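Local structure of (R)-specific secondary-alkylsulfatase (Pseudomonas sp., 4AXH) at residues L150-T155 with A257-V262; G279-F284 with L300-V305; D563-H568 with L585-G590; R57-A62 with A109-I114. The protein hydrolyses (R)-secondary-alkyl sulfates with strict inversion of configuration, giving (S)-alcohols and sulfate, and is a zinc-dependent homodimer of the metallo-beta-lactamase superfamily. One frame throughout, in Å; residues are numbered along the deposited sequence.

In the fold
From the N terminus the four contacts follow one another in series; none nests in or crosses another. Contact 4 closes a loop of 46 residues, bringing the end of helix 103-111 back onto helix 58-64. Contact 1 spans the longest interval, 101 residues including the first four annotated zinc ligands, and ties the start of helix 153-164 to the loop before strand 266-268. Contact 2 is local: strand 280-286 meets the hairpin loop that follows its neighbour 296-300. Both contacts 1 and 2 belong to the metallo-beta-lactamase region. Contact 3 lies far away in the C-terminal region, about 56 Å from contact 2 between centres, where it joins helix 562-565 to a strand hairpin.

Contact 1: residues L150-T155 with A257-V262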
loop_
_atom_site.group_PDB
_atom_site.type_symbol
_atom_site.label_atom_id
_atom_site.label_comp_id
_atom_site.label_asym_id
_atom_site.label_seq_id
_atom_site.Cartn_x
_atom_site.Cartn_y
_atom_site.Cartn_z
ATOM N N LEU A 150 -24.614 -14.050 -6.636
ATOM C CA LEU A 150 -23.521 -14.950 -7.006
ATOM C C LEU A 150 -22.573 -14.313 -8.078
ATOM O O LEU A 150 -22.706 -13.121 -8.383
ATOM C CB LEU A 150 -24.035 -16.354 -7.397
ATOM C CG LEU A 150 -25.017 -17.091 -6.452
ATOM C CD1 LEU A 150 -25.376 -18.458 -7.002
ATOM C CD2 LEU A 150 -24.452 -17.249 -5.053
ATOM N N THR A 151 -21.613 -15.101 -8.622
ATOM C CA THR A 151 -20.582 -14.653 -9.567
ATOM C C THR A 151 -21.059 -14.604 -11.016
ATOM O O THR A 151 -20.591 -13.759 -11.788
ATOM C CB THR A 151 -19.353 -15.609 -9.483
ATOM O OG1 THR A 151 -19.099 -15.952 -8.132
ATOM C CG2 THR A 151 -18.118 -15.032 -10.070
ATOM N N THR A 152 -21.884 -15.581 -11.420
ATOM C CA THR A 152 -22.300 -15.727 -12.801
ATOM C C THR A 152 -23.800 -15.852 -12.971
ATOM O O THR A 152 -24.503 -16.270 -12.049
ATOM C CB THR A 152 -21.562 -16.896 -13.433
ATOM O OG1 THR A 152 -22.123 -18.126 -12.963
ATOM C CG2 THR A 152 -20.056 -16.869 -13.152
ATOM N N ALA A 153 -24.297 -15.519 -14.168
ATOM C CA ALA A 153 -25.725 -15.593 -14.487
ATOM C C ALA A 153 -26.241 -17.040 -14.392
ATOM O O ALA A 153 -27.363 -17.276 -13.904
ATOM C CB ALA A 153 -25.951 -15.015 -15.878
ATOM N N GLU A 154 -25.396 -18.012 -14.810
ATOM C CA GLU A 154 -25.721 -19.450 -14.789
ATOM C C GLU A 154 -25.835 -19.983 -13.375
ATOM O O GLU A 154 -26.744 -20.767 -13.101
ATOM C CB GLU A 154 -24.717 -20.288 -15.628
ATOM C CG GLU A 154 -24.585 -19.862 -17.086
ATOM C CD GLU A 154 -23.578 -18.755 -17.305
ATOM O OE1 GLU A 154 -23.129 -18.153 -16.306
ATOM O OE2 GLU A 154 -23.248 -18.470 -18.477
ATOM N N THR A 155 -24.946 -19.530 -12.463
ATOM C CA THR A 155 -24.994 -19.941 -11.062
ATOM C C THR A 155 -26.156 -19.284 -10.317
ATOM O O THR A 155 -26.899 -19.979 -9.606
ATOM C CB THR A 155 -23.602 -19.984 -10.392
ATOM O OG1 THR A 155 -22.997 -18.699 -10.426
ATOM C CG2 THR A 155 -22.670 -21.013 -11.032
ATOM N N ALA A 257 -18.241 -18.905 -17.836
ATOM C CA ALA A 257 -19.516 -18.277 -17.525
ATOM C C ALA A 257 -19.649 -16.782 -17.819
ATOM O O ALA A 257 -18.699 -16.138 -18.289
ATOM C CB ALA A 257 -19.893 -18.594 -16.104
ATOM N N THR A 258 -20.845 -16.230 -17.564
ATOM C CA THR A 258 -21.107 -14.832 -17.866
ATOM C C THR A 258 -21.202 -13.963 -16.597
ATOM O O THR A 258 -21.979 -14.287 -15.693
ATOM C CB THR A 258 -22.351 -14.743 -18.760
ATOM O OG1 THR A 258 -23.462 -15.224 -18.010
ATOM C CG2 THR A 258 -22.240 -15.604 -20.014
ATOM N N ASN A 259 -20.413 -12.860 -16.543
ATOM C CA ASN A 259 -20.426 -11.899 -15.443
ATOM C C ASN A 259 -21.203 -10.641 -15.866
ATOM O O ASN A 259 -20.983 -10.062 -16.943
ATOM C CB ASN A 259 -19.012 -11.547 -14.981
ATOM C CG ASN A 259 -18.128 -12.738 -14.710
ATOM O OD1 ASN A 259 -17.051 -12.905 -15.309
ATOM N ND2 ASN A 259 -18.584 -13.625 -13.833
ATOM N N THR A 260 -22.151 -10.247 -15.010
ATOM C CA THR A 260 -23.073 -9.147 -15.262
ATOM C C THR A 260 -22.933 -8.028 -14.246
ATOM O O THR A 260 -22.368 -8.223 -13.170
ATOM C CB THR A 260 -24.546 -9.665 -15.330
ATOM O OG1 THR A 260 -25.053 -9.862 -14.010
ATOM C CG2 THR A 260 -24.717 -10.922 -16.195
ATOM N N LEU A 261 -23.472 -6.855 -14.594
ATOM C CA LEU A 261 -23.475 -5.686 -13.734
ATOM C C LEU A 261 -24.785 -4.954 -13.910
ATOM O O LEU A 261 -24.978 -4.314 -14.931
ATOM C CB LEU A 261 -22.308 -4.763 -14.083
ATOM C CG LEU A 261 -21.644 -4.048 -12.930
ATOM C CD1 LEU A 261 -20.221 -3.618 -13.308
ATOM C CD2 LEU A 261 -22.458 -2.885 -12.466
ATOM N N VAL A 262 -25.712 -5.084 -12.964
ATOM C CA VAL A 262 -26.940 -4.310 -13.031
ATOM C C VAL A 262 -26.912 -3.197 -11.988
ATOM O O VAL A 262 -26.834 -3.462 -10.788
ATOM C CB VAL A 262 -28.311 -5.009 -13.290
ATOM C CG1 VAL A 262 -28.173 -6.462 -13.733
ATOM C CG2 VAL A 262 -29.301 -4.824 -12.151
#
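The carbonyl oxygen of Thr258 is gripped from the N-terminal end of helix 153-164. Ala153 N donates to Thr258 O at 3.0 Å, and Thr152 CA adds a CH...O contact to the same oxygen at 3.2 Å. An amide in the first turn of a helix has no carbonyl of its own helix to bond, so a strand-like loop residue can take it. Two further bonds fasten the loop on either side of this point. Asn259 ND2 reaches the carbonyl oxygen Thr151 O at 2.9 Å; the oxygen lies close to the amide plane, whereas the nitrogen stands well above the carbonyl plane. In Asn259 a chi1 of -50° sets CG beside the backbone N, and the amide then reaches Thr151 O. Glu154 bends at chi2 (86°) and brings its carboxylate across Thr258 at about a right angle: Thr258 N donates almost straight to Glu154 OE1 at 3.2 Å, on the syn lone pair. Beside these bonds Thr152 CG2 lies against Ala257 CB at 3.4 Å. Small residues suit such close backbone approach. Thr152 is the N-cap residue; its OG1 also donates to Thr155 OG1 at 2.7 Å, and Thr155 OG1 pairs with Asp131. Thr151 OG1 bonds the other carboxylate oxygen of Asp131. The junction borders helix 182-185, where Thr151 touches Asp183, a ligand of the second zinc, and Asn259 touches Ile182. Thr260 OG1 is bonded to Gly186 O, between the two short helices, and to Arg189 N in helix 188-191.

Contact 2: residues G279-F284 with L300-V305; sequences GVELEF and LPQFKV
A polar clasp beside a small apolar contact joins strand 280-286 to the turn that links its neighbour 296-300 to strand 305-307, in the six-stranded mixed sheet. The clasp is the amide of Gln302, carried across to Glu281 by an extended chain. Gln302 NE2 donates to Glu281 OE2 at 3.2 Å, meeting it on the anti side and out of the carboxylate plane, and bonds Gly279 O weakly. Glu281 N in turn donates to Gln302 OE1 at 3.2 Å, but the N-H comes in over the flat amide instead of at a lone pair, and NE2 is as near, making this bond poorly shaped. The two flat groups are nearly perpendicular, 84° apart. Glutamine fits chiefly through the NE2 bond to the carboxylate, though an amide can offer both a donor and an acceptor. Next to it, Pro301 lays CG against Glu281 OE1 at 3.7 Å and CD near Glu281 O at 3.6 Å. Lacking an N-H, it suits the point where the chain leaves the strand. Leu282 CD2 meets Leu300 CD2 at 3.6 Å, the two side chains lying side by side. The loop closes as a G1 beta bulge, Lys304 and Val305 both facing Leu300. Glu281 OE1 forms a salt bridge with Arg274 on strand 272-277, so its carboxylate is shared between sheet neighbour and loop; its negative charge is probably steadied by both.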
loop_
_atom_site.group_PDB
_atom_site.type_symbol
_atom_site.label_atom_id
_atom_site.label_comp_id
_atom_site.label_asym_id
_atom_site.label_seq_id
_atom_site.Cartn_x
_atom_site.Cartn_y
_atom_site.Cartn_z
ATOM N N GLY A 279 -42.314 -5.991 3.663
ATOM C CA GLY A 279 -42.498 -6.367 5.054
ATOM C C GLY A 279 -41.276 -7.040 5.637
ATOM O O GLY A 279 -41.400 -7.956 6.455
ATOM N N VAL A 280 -40.082 -6.606 5.182
ATOM C CA VAL A 280 -38.780 -7.118 5.602
ATOM C C VAL A 280 -37.986 -5.919 6.077
ATOM O O VAL A 280 -37.792 -4.970 5.317
ATOM C CB VAL A 280 -38.053 -7.915 4.474
ATOM C CG1 VAL A 280 -36.652 -8.318 4.894
ATOM C CG2 VAL A 280 -38.850 -9.145 4.063
ATOM N N GLU A 281 -37.568 -5.946 7.352
ATOM C CA GLU A 281 -36.775 -4.888 7.955
ATOM C C GLU A 281 -35.306 -5.208 7.699
ATOM O O GLU A 281 -34.849 -6.335 7.933
ATOM C CB GLU A 281 -37.038 -4.803 9.467
ATOM C CG GLU A 281 -38.152 -3.873 9.890
ATOM C CD GLU A 281 -38.518 -4.043 11.351
ATOM O OE1 GLU A 281 -37.737 -3.592 12.221
ATOM O OE2 GLU A 281 -39.569 -4.667 11.629
ATOM N N LEU A 282 -34.572 -4.197 7.211
ATOM C CA LEU A 282 -33.152 -4.273 6.894
ATOM C C LEU A 282 -32.462 -3.086 7.505
ATOM O O LEU A 282 -32.864 -1.954 7.252
ATOM C CB LEU A 282 -32.903 -4.240 5.365
ATOM C CG LEU A 282 -33.805 -5.076 4.458
ATOM C CD1 LEU A 282 -33.811 -4.536 3.058
ATOM C CD2 LEU A 282 -33.382 -6.514 4.456
ATOM N N GLU A 283 -31.430 -3.346 8.316
ATOM C CA GLU A 283 -30.535 -2.344 8.880
ATOM C C GLU A 283 -29.188 -2.671 8.231
ATOM O O GLU A 283 -28.709 -3.814 8.300
ATOM C CB GLU A 283 -30.446 -2.426 10.414
ATOM C CG GLU A 283 -29.654 -1.277 11.039
ATOM C CD GLU A 283 -29.713 -1.085 12.550
ATOM O OE1 GLU A 283 -30.546 -1.748 13.210
ATOM O OE2 GLU A 283 -28.935 -0.255 13.075
ATOM N N PHE A 284 -28.642 -1.693 7.533
ATOM C CA PHE A 284 -27.363 -1.753 6.851
ATOM C C PHE A 284 -26.328 -0.976 7.649
ATOM O O PHE A 284 -26.616 0.125 8.128
ATOM C CB PHE A 284 -27.500 -1.117 5.453
ATOM C CG PHE A 284 -28.594 -1.683 4.547
ATOM C CD1 PHE A 284 -28.437 -2.919 3.922
ATOM C CD2 PHE A 284 -29.740 -0.948 4.268
ATOM C CE1 PHE A 284 -29.418 -3.430 3.080
ATOM C CE2 PHE A 284 -30.725 -1.452 3.408
ATOM C CZ PHE A 284 -30.565 -2.703 2.834
ATOM N N LEU A 300 -30.876 -8.126 10.347
ATOM C CA LEU A 300 -32.284 -8.411 10.168
ATOM C C LEU A 300 -32.948 -8.353 11.530
ATOM O O LEU A 300 -32.988 -9.365 12.249
ATOM C CB LEU A 300 -32.512 -9.760 9.462
ATOM C CG LEU A 300 -31.909 -9.846 8.076
ATOM C CD1 LEU A 300 -32.070 -11.233 7.500
ATOM C CD2 LEU A 300 -32.499 -8.794 7.154
ATOM N N PRO A 301 -33.427 -7.138 11.924
ATOM C CA PRO A 301 -34.046 -6.997 13.258
ATOM C C PRO A 301 -35.196 -7.956 13.547
ATOM O O PRO A 301 -35.259 -8.478 14.657
ATOM C CB PRO A 301 -34.405 -5.507 13.364
ATOM C CG PRO A 301 -34.273 -4.965 12.002
ATOM C CD PRO A 301 -33.393 -5.849 11.204
ATOM N N GLN A 302 -36.012 -8.278 12.533
ATOM C CA GLN A 302 -37.149 -9.197 12.657
ATOM C C GLN A 302 -36.726 -10.622 12.930
ATOM O O GLN A 302 -37.450 -11.355 13.612
ATOM C CB GLN A 302 -38.009 -9.193 11.387
ATOM C CG GLN A 302 -38.706 -7.876 11.069
ATOM C CD GLN A 302 -39.089 -7.796 9.606
ATOM O OE1 GLN A 302 -38.675 -8.597 8.751
ATOM N NE2 GLN A 302 -39.881 -6.807 9.281
ATOM N N PHE A 303 -35.576 -11.029 12.369
ATOM C CA PHE A 303 -35.068 -12.393 12.444
ATOM C C PHE A 303 -34.003 -12.601 13.522
ATOM O O PHE A 303 -33.717 -13.758 13.862
ATOM C CB PHE A 303 -34.488 -12.785 11.080
ATOM C CG PHE A 303 -35.493 -12.928 9.965
ATOM C CD1 PHE A 303 -35.913 -11.821 9.241
ATOM C CD2 PHE A 303 -35.958 -14.180 9.588
ATOM C CE1 PHE A 303 -36.842 -11.954 8.218
ATOM C CE2 PHE A 303 -36.875 -14.316 8.547
ATOM C CZ PHE A 303 -37.317 -13.200 7.876
ATOM N N LYS A 304 -33.426 -11.499 14.059
ATOM C CA LYS A 304 -32.349 -11.557 15.061
ATOM C C LYS A 304 -31.118 -12.301 14.473
ATOM O O LYS A 304 -30.450 -13.084 15.179
ATOM C CB LYS A 304 -32.819 -12.182 16.405
ATOM C CG LYS A 304 -33.418 -11.195 17.394
ATOM C CD LYS A 304 -33.489 -11.805 18.794
ATOM C CE LYS A 304 -32.754 -10.968 19.815
ATOM N NZ LYS A 304 -32.012 -11.809 20.799
ATOM N N VAL A 305 -30.858 -12.087 13.144
ATOM C CA VAL A 305 -29.756 -12.672 12.372
ATOM C C VAL A 305 -28.875 -11.548 11.849
ATOM O O VAL A 305 -29.394 -10.476 11.493
ATOM C CB VAL A 305 -30.135 -13.707 11.259
ATOM C CG1 VAL A 305 -31.293 -14.611 11.648
ATOM C CG2 VAL A 305 -30.414 -13.053 9.935
#

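Contact 3: residues D563-H568 with L585-G590; sequences DKAVGH and LTLRNG
Val566 and Gly590 bring their backbones to within 4.5 Å, CA to CA, where two turns meet. Residues 565-568 form a type II beta turn at the end of helix 562-565, closed by His568 N donating to Ala565 O at 3.2 Å; Gly567, at positive phi (85°), occupies the third position, which in this turn favours glycine. On the other side, Asn589 and Gly590 both take left-handed backbone conformations, consistent with a type I' turn between strands 581-588 and 591-596. Asparagine and glycine are the residues most at ease there. Ala565 sets its methyl CB against Gly590 CA, 3.9 Å away. The lack of a side chain also suits Gly590 because Val566 CG2 lies close to where a CB would point. Val566 places CG2 near the carbonyl oxygen Asn589 O at 4.1 Å. The turn and hairpin belong to the C-terminal domain, of the SCP2 clan, whose five-stranded sheet has 581-588 between 591-596 and 570-576. Within that sheet Leu587 has CG anti to its backbone N (chi1 165°), which swings its branches toward the helix end and the turn after it. Leu587 CD1 packs on Ala565 CB at 4.2 Å. Leu587 CD2 lies 3.4 Å from the carbonyl oxygen His568 O. A branched aliphatic chain suits this buried place, where Leu560, Met570 and Leu592 also pack around it. His568 points its ring elsewhere, with ND1 bonded to Glu644. Arg588, on the strand's other face, forms salt bridges with Asp371 and Asp374 of the second subunit, while Asn589 OD1 accepts from Glu406 N of that subunit.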
loop_
_atom_site.group_PDB
_atom_site.type_symbol
_atom_site.label_atom_id
_atom_site.label_comp_id
_atom_site.label_asym_id
_atom_site.label_seq_id
_atom_site.Cartn_x
_atom_site.Cartn_y
_atom_site.Cartn_z
ATOM N N ASP A 563 7.947 4.350 -26.212
ATOM C CA ASP A 563 9.036 4.288 -27.192
ATOM C C ASP A 563 8.666 4.727 -28.614
ATOM O O ASP A 563 9.372 5.563 -29.191
ATOM C CB ASP A 563 9.698 2.911 -27.179
ATOM C CG ASP A 563 10.393 2.590 -25.875
ATOM O OD1 ASP A 563 10.584 3.529 -25.049
ATOM O OD2 ASP A 563 10.764 1.409 -25.680
ATOM N N LYS A 564 7.563 4.187 -29.170
ATOM C CA LYS A 564 7.145 4.587 -30.507
ATOM C C LYS A 564 6.406 5.937 -30.515
ATOM O O LYS A 564 6.549 6.703 -31.470
ATOM C CB LYS A 564 6.455 3.448 -31.306
ATOM C CG LYS A 564 5.260 2.759 -30.639
ATOM C CD LYS A 564 4.863 1.420 -31.331
ATOM C CE LYS A 564 3.488 0.912 -30.916
ATOM N NZ LYS A 564 3.307 -0.550 -31.143
ATOM N N ALA A 565 5.703 6.261 -29.407
ATOM C CA ALA A 565 4.934 7.502 -29.238
ATOM C C ALA A 565 5.779 8.776 -29.098
ATOM O O ALA A 565 5.243 9.877 -29.250
ATOM C CB ALA A 565 3.955 7.368 -28.078
ATOM N N VAL A 566 7.091 8.628 -28.821
ATOM C CA VAL A 566 8.026 9.753 -28.702
ATOM C C VAL A 566 8.166 10.407 -30.086
ATOM O O VAL A 566 8.409 9.711 -31.084
ATOM C CB VAL A 566 9.397 9.348 -28.072
ATOM C CG1 VAL A 566 10.482 10.383 -28.353
ATOM C CG2 VAL A 566 9.272 9.132 -26.567
ATOM N N GLY A 567 7.962 11.729 -30.110
ATOM C CA GLY A 567 8.013 12.544 -31.314
ATOM C C GLY A 567 6.704 12.568 -32.076
ATOM O O GLY A 567 6.679 12.957 -33.245
ATOM N N HIS A 568 5.607 12.138 -31.433
ATOM C CA HIS A 568 4.272 12.140 -32.035
ATOM C C HIS A 568 3.303 13.010 -31.214
ATOM O O HIS A 568 2.090 12.773 -31.230
ATOM C CB HIS A 568 3.747 10.702 -32.221
ATOM C CG HIS A 568 4.465 9.930 -33.285
ATOM N ND1 HIS A 568 3.955 9.823 -34.570
ATOM C CD2 HIS A 568 5.636 9.252 -33.219
ATOM C CE1 HIS A 568 4.823 9.083 -35.240
ATOM N NE2 HIS A 568 5.852 8.716 -34.470
ATOM N N LEU A 585 -7.653 15.125 -24.402
ATOM C CA LEU A 585 -6.419 14.336 -24.332
ATOM C C LEU A 585 -5.256 15.169 -24.771
ATOM O O LEU A 585 -5.422 16.120 -25.536
ATOM C CB LEU A 585 -6.451 13.093 -25.237
ATOM C CG LEU A 585 -7.404 11.949 -24.932
ATOM C CD1 LEU A 585 -7.150 10.794 -25.901
ATOM C CD2 LEU A 585 -7.196 11.427 -23.531
ATOM N N THR A 586 -4.068 14.803 -24.293
ATOM C CA THR A 586 -2.780 15.412 -24.634
ATOM C C THR A 586 -1.691 14.346 -24.604
ATOM O O THR A 586 -1.593 13.605 -23.627
ATOM C CB THR A 586 -2.465 16.731 -23.859
ATOM O OG1 THR A 586 -1.071 16.787 -23.533
ATOM C CG2 THR A 586 -3.333 16.951 -22.601
ATOM N N LEU A 587 -0.929 14.217 -25.707
ATOM C CA LEU A 587 0.179 13.255 -25.859
ATOM C C LEU A 587 1.457 14.050 -25.956
ATOM O O LEU A 587 1.654 14.775 -26.926
ATOM C CB LEU A 587 -0.008 12.343 -27.097
ATOM C CG LEU A 587 1.210 11.534 -27.596
ATOM C CD1 LEU A 587 1.761 10.611 -26.522
ATOM C CD2 LEU A 587 0.858 10.741 -28.843
ATOM N N ARG A 588 2.300 13.947 -24.936
ATOM C CA ARG A 588 3.544 14.708 -24.851
ATOM C C ARG A 588 4.615 13.828 -24.281
ATOM O O ARG A 588 4.391 13.170 -23.271
ATOM C CB ARG A 588 3.339 15.942 -23.953
ATOM C CG ARG A 588 4.227 17.101 -24.314
ATOM C CD ARG A 588 3.815 18.361 -23.578
ATOM N NE ARG A 588 4.542 18.463 -22.322
ATOM C CZ ARG A 588 5.536 19.316 -22.093
ATOM N NH1 ARG A 588 5.905 20.186 -23.028
ATOM N NH2 ARG A 588 6.154 19.322 -20.925
ATOM N N ASN A 589 5.776 13.801 -24.931
ATOM C CA ASN A 589 6.940 13.004 -24.535
ATOM C C ASN A 589 6.589 11.518 -24.396
ATOM O O ASN A 589 7.107 10.855 -23.504
ATOM C CB ASN A 589 7.560 13.563 -23.239
ATOM C CG ASN A 589 8.153 14.927 -23.387
ATOM O OD1 ASN A 589 9.065 15.128 -24.187
ATOM N ND2 ASN A 589 7.696 15.885 -22.582
ATOM N N GLY A 590 5.681 11.028 -25.242
ATOM C CA GLY A 590 5.205 9.640 -25.222
ATOM C C GLY A 590 4.402 9.257 -23.986
ATOM O O GLY A 590 4.334 8.072 -23.623
#

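Contact 4: residues R57-A62 with A109-I114; sequences REEFEA and AQLNNI
Phe60 and Leu111 meet ring to methyl: Leu111 CD2 sits over one face of the phenyl ring, 4.1 Å from its centroid and 26° off the normal, a CH-pi contact. Phe60 projects from helix 58-64 with CG beside its backbone N (chi1 -79°), so that the ring reaches across to the end of helix 103-111. Its opposite face carries Arg57 NH2, offset toward the rim. The edge is met in plane by Gln110 CB, 3.9 Å from Phe60 CE1, and Ile114 CD1 approaches near the plane, 4.1 Å from Phe60 CD1. A flat aromatic suits this slot, since it can be covered on both faces and bounded along its edge at once. Leu111 shares the same first torsion and is extended beyond it, which lays CD1 on Glu59 and CD2 on both the Glu59 carbonyl carbon and the Phe60 ring. Leu111 CD2 touches Glu59 C at 3.4 Å, while Leu111 CD1 lies 3.5 Å from Glu59 OE1. Glu59 crosses Leu111 at about a right angle; its CB and OE1 touch the leucine, while OE2 takes a weak bond from Trp357 NE1 and OE1 has Arg107 at long, weak ion-pair range. Past Leu111 the chain makes a type I turn to Ile114, closed by Ile114 N donating to Leu111 O at 3.0 Å. The contact is plain apolar packing of a helix start against a helix end, just before the chain enters strand 116-119 of the eight-stranded mixed sheet of the metallo-beta-lactamase fold.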
loop_
_atom_site.group_PDB
_atom_site.type_symbol
_atom_site.label_atom_id
_atom_site.label_comp_id
_atom_site.label_asym_id
_atom_site.label_seq_id
_atom_site.Cartn_x
_atom_site.Cartn_y
_atom_site.Cartn_z
ATOM N N ARG A 57 -16.294 -30.852 16.104
ATOM C CA ARG A 57 -17.045 -31.017 14.862
ATOM C C ARG A 57 -18.154 -29.978 14.751
ATOM O O ARG A 57 -19.002 -30.083 13.888
ATOM C CB ARG A 57 -17.593 -32.448 14.738
ATOM C CG ARG A 57 -16.524 -33.519 14.621
ATOM C CD ARG A 57 -17.157 -34.847 14.277
ATOM N NE ARG A 57 -17.719 -34.804 12.931
ATOM C CZ ARG A 57 -17.065 -35.132 11.818
ATOM N NH1 ARG A 57 -15.826 -35.603 11.880
ATOM N NH2 ARG A 57 -17.664 -35.037 10.642
ATOM N N GLU A 58 -18.108 -28.936 15.604
ATOM C CA GLU A 58 -19.060 -27.816 15.635
ATOM C C GLU A 58 -19.317 -27.246 14.229
ATOM O O GLU A 58 -20.467 -26.973 13.905
ATOM C CB GLU A 58 -18.545 -26.714 16.557
ATOM C CG GLU A 58 -19.056 -26.803 17.983
ATOM C CD GLU A 58 -19.064 -25.480 18.733
ATOM O OE1 GLU A 58 -19.609 -24.488 18.191
ATOM O OE2 GLU A 58 -18.554 -25.442 19.877
ATOM N N GLU A 59 -18.261 -27.105 13.396
ATOM C CA GLU A 59 -18.391 -26.577 12.050
ATOM C C GLU A 59 -19.168 -27.520 11.131
ATOM O O GLU A 59 -19.993 -27.039 10.359
ATOM C CB GLU A 59 -17.040 -26.128 11.464
ATOM C CG GLU A 59 -16.390 -24.988 12.229
ATOM C CD GLU A 59 -15.459 -24.099 11.421
ATOM O OE1 GLU A 59 -14.632 -24.631 10.648
ATOM O OE2 GLU A 59 -15.525 -22.861 11.601
ATOM N N PHE A 60 -18.934 -28.862 11.235
ATOM C CA PHE A 60 -19.668 -29.882 10.482
ATOM C C PHE A 60 -21.132 -29.857 10.847
ATOM O O PHE A 60 -21.961 -30.011 9.958
ATOM C CB PHE A 60 -19.104 -31.271 10.716
ATOM C CG PHE A 60 -17.859 -31.511 9.908
ATOM C CD1 PHE A 60 -17.901 -31.515 8.508
ATOM C CD2 PHE A 60 -16.651 -31.754 10.534
ATOM C CE1 PHE A 60 -16.753 -31.706 7.764
ATOM C CE2 PHE A 60 -15.507 -31.964 9.789
ATOM C CZ PHE A 60 -15.564 -31.936 8.406
ATOM N N GLU A 61 -21.456 -29.632 12.138
ATOM C CA GLU A 61 -22.826 -29.530 12.619
ATOM C C GLU A 61 -23.444 -28.250 12.074
ATOM O O GLU A 61 -24.586 -28.279 11.637
ATOM C CB GLU A 61 -22.898 -29.563 14.163
ATOM C CG GLU A 61 -24.278 -29.946 14.694
ATOM C CD GLU A 61 -24.687 -29.340 16.030
ATOM O OE1 GLU A 61 -24.144 -29.770 17.076
ATOM O OE2 GLU A 61 -25.571 -28.450 16.030
ATOM N N ALA A 62 -22.687 -27.132 12.094
ATOM C CA ALA A 62 -23.180 -25.838 11.603
ATOM C C ALA A 62 -23.346 -25.804 10.059
ATOM O O ALA A 62 -24.168 -25.076 9.553
ATOM C CB ALA A 62 -22.279 -24.740 12.055
ATOM N N ALA A 109 -11.859 -28.240 3.217
ATOM C CA ALA A 109 -12.270 -28.781 1.925
ATOM C C ALA A 109 -13.578 -29.537 2.078
ATOM O O ALA A 109 -14.504 -29.289 1.318
ATOM C CB ALA A 109 -11.183 -29.699 1.364
ATOM N N GLN A 110 -13.679 -30.382 3.119
ATOM C CA GLN A 110 -14.854 -31.198 3.449
ATOM C C GLN A 110 -16.041 -30.371 3.811
ATOM O O GLN A 110 -17.153 -30.738 3.446
ATOM C CB GLN A 110 -14.569 -32.188 4.586
ATOM C CG GLN A 110 -13.669 -33.351 4.195
ATOM C CD GLN A 110 -13.552 -34.303 5.346
ATOM O OE1 GLN A 110 -12.893 -34.023 6.347
ATOM N NE2 GLN A 110 -14.255 -35.411 5.254
ATOM N N LEU A 111 -15.821 -29.276 4.549
ATOM C CA LEU A 111 -16.884 -28.376 4.964
ATOM C C LEU A 111 -17.465 -27.670 3.745
ATOM O O LEU A 111 -18.677 -27.617 3.575
ATOM C CB LEU A 111 -16.347 -27.368 5.996
ATOM C CG LEU A 111 -16.186 -27.868 7.452
ATOM C CD1 LEU A 111 -15.196 -27.023 8.224
ATOM C CD2 LEU A 111 -17.481 -27.859 8.172
ATOM N N ASN A 112 -16.591 -27.204 2.857
ATOM C CA ASN A 112 -16.929 -26.482 1.626
ATOM C C ASN A 112 -17.656 -27.345 0.591
ATOM O O ASN A 112 -18.105 -26.825 -0.436
ATOM C CB ASN A 112 -15.669 -25.794 1.042
ATOM C CG ASN A 112 -15.249 -24.554 1.790
ATOM O OD1 ASN A 112 -16.078 -23.842 2.351
ATOM N ND2 ASN A 112 -13.952 -24.247 1.798
ATOM N N ASN A 113 -17.777 -28.652 0.873
ATOM C CA ASN A 113 -18.476 -29.642 0.059
ATOM C C ASN A 113 -19.944 -29.689 0.437
ATOM O O ASN A 113 -20.760 -30.171 -0.357
ATOM C CB ASN A 113 -17.870 -31.023 0.228
ATOM C CG ASN A 113 -16.596 -31.262 -0.500
ATOM O OD1 ASN A 113 -15.578 -31.582 0.092
ATOM N ND2 ASN A 113 -16.651 -31.283 -1.791
ATOM N N ILE A 114 -20.290 -29.199 1.656
ATOM C CA ILE A 114 -21.679 -29.157 2.132
ATOM C C ILE A 114 -22.422 -28.091 1.332
ATOM O O ILE A 114 -22.453 -26.920 1.721
ATOM C CB ILE A 114 -21.835 -29.099 3.693
ATOM C CG1 ILE A 114 -21.205 -30.357 4.345
ATOM C CG2 ILE A 114 -23.316 -29.033 4.103
ATOM C CD1 ILE A 114 -20.269 -30.102 5.508
#